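Local coordinates for protein tryptophan halogenase (PDB 2PYX) that is probably a flavin-dependent halogenase that binds FAD and may chlorinate tryptophan, at residues Y422-D425 with H426-S429. Residues are numbered along the deposited sequence; the frame is centred on the assembly and turned at random. Where two conformers were deposited one is given.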
loop_
_atom_site.group_PDB
_atom_site.type_symbol
_atom_site.label_atom_id
_atom_site.label_comp_id
_atom_site.label_asym_id
_atom_site.label_seq_id
_atom_site.Cartn_x
_atom_site.Cartn_y
_atom_site.Cartn_z
ATOM N N TYR A 422 -7.038 -23.557 -8.750
ATOM C CA TYR A 422 -6.846 -22.102 -8.554
ATOM C C TYR A 422 -5.505 -21.639 -9.130
ATOM O O TYR A 422 -5.430 -20.657 -9.897
ATOM C CB TYR A 422 -6.911 -21.759 -7.074
ATOM C CG TYR A 422 -6.638 -20.317 -6.720
ATOM C CD1 TYR A 422 -7.652 -19.373 -6.731
ATOM C CD2 TYR A 422 -5.378 -19.925 -6.295
ATOM C CE1 TYR A 422 -7.443 -18.073 -6.320
ATOM C CE2 TYR A 422 -5.131 -18.643 -5.917
ATOM C CZ TYR A 422 -6.162 -17.706 -5.927
ATOM O OH TYR A 422 -5.970 -16.410 -5.543
ATOM N N TRP A 423 -4.441 -22.365 -8.803
ATOM C CA TRP A 423 -3.103 -21.956 -9.217
ATOM C C TRP A 423 -2.902 -22.216 -10.703
ATOM O O TRP A 423 -2.281 -21.429 -11.423
ATOM C CB TRP A 423 -2.024 -22.596 -8.306
ATOM C CG TRP A 423 -2.115 -22.029 -6.950
ATOM C CD1 TRP A 423 -2.812 -22.507 -5.878
ATOM C CD2 TRP A 423 -1.535 -20.780 -6.493
ATOM N NE1 TRP A 423 -2.690 -21.673 -4.803
ATOM C CE2 TRP A 423 -1.917 -20.592 -5.160
ATOM C CE3 TRP A 423 -0.700 -19.817 -7.095
ATOM C CZ2 TRP A 423 -1.537 -19.472 -4.422
ATOM C CZ3 TRP A 423 -0.301 -18.727 -6.336
ATOM C CH2 TRP A 423 -0.697 -18.574 -5.016
ATOM N N ARG A 424 -3.425 -23.353 -11.213
ATOM C CA ARG A 424 -3.336 -23.634 -12.612
ATOM C C ARG A 424 -4.090 -22.591 -13.418
ATOM O O ARG A 424 -3.626 -22.155 -14.459
ATOM C CB ARG A 424 -3.852 -25.063 -12.939
ATOM C CG ARG A 424 -3.090 -26.177 -12.183
ATOM C CD ARG A 424 -3.505 -27.624 -12.598
ATOM N NE ARG A 424 -4.929 -27.922 -12.337
ATOM C CZ ARG A 424 -5.400 -28.562 -11.269
ATOM N NH1 ARG A 424 -4.613 -29.011 -10.300
ATOM N NH2 ARG A 424 -6.699 -28.775 -11.177
ATOM N N ASP A 425 -5.284 -22.225 -12.965
ATOM C CA ASP A 425 -6.123 -21.214 -13.655
ATOM C C ASP A 425 -5.402 -19.859 -13.746
ATOM O O ASP A 425 -5.501 -19.197 -14.771
ATOM C CB ASP A 425 -7.415 -20.991 -12.876
ATOM C CG ASP A 425 -8.453 -22.045 -13.104
ATOM O OD1 ASP A 425 -8.391 -22.758 -14.154
ATOM O OD2 ASP A 425 -9.406 -22.066 -12.280
ATOM N N HIS A 426 -4.606 -19.531 -12.726
ATOM C CA HIS A 426 -3.881 -18.231 -12.712
ATOM C C HIS A 426 -2.853 -18.116 -13.832
ATOM O O HIS A 426 -2.440 -16.986 -14.135
ATOM C CB HIS A 426 -3.198 -18.026 -11.365
ATOM C CG HIS A 426 -3.960 -17.145 -10.414
ATOM N ND1 HIS A 426 -4.257 -15.838 -10.705
ATOM C CD2 HIS A 426 -4.483 -17.381 -9.183
ATOM C CE1 HIS A 426 -4.928 -15.306 -9.690
ATOM N NE2 HIS A 426 -5.072 -16.225 -8.743
ATOM N N ARG A 427 -2.418 -19.247 -14.420
ATOM C CA ARG A 427 -1.463 -19.236 -15.521
ATOM C C ARG A 427 -2.077 -19.270 -16.891
ATOM O O ARG A 427 -1.361 -19.286 -17.896
ATOM C CB ARG A 427 -0.451 -20.366 -15.356
ATOM C CG ARG A 427 0.303 -20.285 -14.041
ATOM C CD ARG A 427 1.516 -21.164 -13.941
ATOM N NE ARG A 427 1.217 -22.596 -13.916
ATOM C CZ ARG A 427 1.000 -23.305 -12.809
ATOM N NH1 ARG A 427 0.965 -22.755 -11.629
ATOM N NH2 ARG A 427 0.771 -24.613 -12.903
ATOM N N GLU A 428 -3.403 -19.293 -16.959
ATOM C CA GLU A 428 -4.077 -19.336 -18.234
ATOM C C GLU A 428 -4.175 -17.946 -18.847
ATOM O O GLU A 428 -4.479 -16.966 -18.162
ATOM C CB GLU A 428 -5.450 -19.960 -18.062
ATOM C CG GLU A 428 -5.410 -21.361 -17.439
ATOM C CD GLU A 428 -5.685 -22.499 -18.357
ATOM O OE1 GLU A 428 -5.743 -22.287 -19.581
ATOM O OE2 GLU A 428 -5.804 -23.635 -17.835
ATOM N N SER A 429 -3.985 -17.868 -20.169
ATOM C CA SER A 429 -3.822 -16.582 -20.842
ATOM C C SER A 429 -5.014 -15.648 -20.714
ATOM O O SER A 429 -4.835 -14.403 -20.707
ATOM C CB SER A 429 -3.479 -16.765 -22.327
ATOM O OG SER A 429 -4.504 -17.467 -23.000
HETATM O O HOH W 1 0.073 -20.240 -10.602
HETATM O O HOH W 2 -6.394 -24.401 -15.185
#
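H426 N donates to Y422 O at 3.2 Å, an alpha-helical i to i+4 bond, while a weak second bond leads to W423 O. Beyond it the spacing shortens to i to i+3: R427 N reaches R424 O at 3.1 Å, and E428 N meets D425 O at 3.0 Å, closing a type I beta turn from D425 to E428. One turn apart, the side chains of Y422 and H426 run side by side and form a T-shaped pair, the planes at 83° and H426 CD2 3.6 Å from Y422 CE2. CG of Y422 lies anti to the backbone N and beside the carbonyl carbon (chi1 176°), which turns the phenol toward H426, its face receiving the CD2/NE2 edge of the imidazole. The hydroxyl of Y422 bonds to N253, and ND1 of H426 to K409, while Y412 and F252 stack on the same imidazole. The change of bonding exemplifies how a helix gives way to a loop, here as the short helix 421-425 leads toward helix 434-443, away from the predicted FAD and tryptophan sites. R427, bent at chi3 (-68°), folds its guanidinium back over W423 O; a water bridges that carbonyl to NH1, which also bonds to R417 O. A second water donates to both D425 OD1 and E428 OE2, linking carboxylate oxygens 4.6 Å apart and probably easing their repulsion, while D425 OD2 forms a salt bridge with R421.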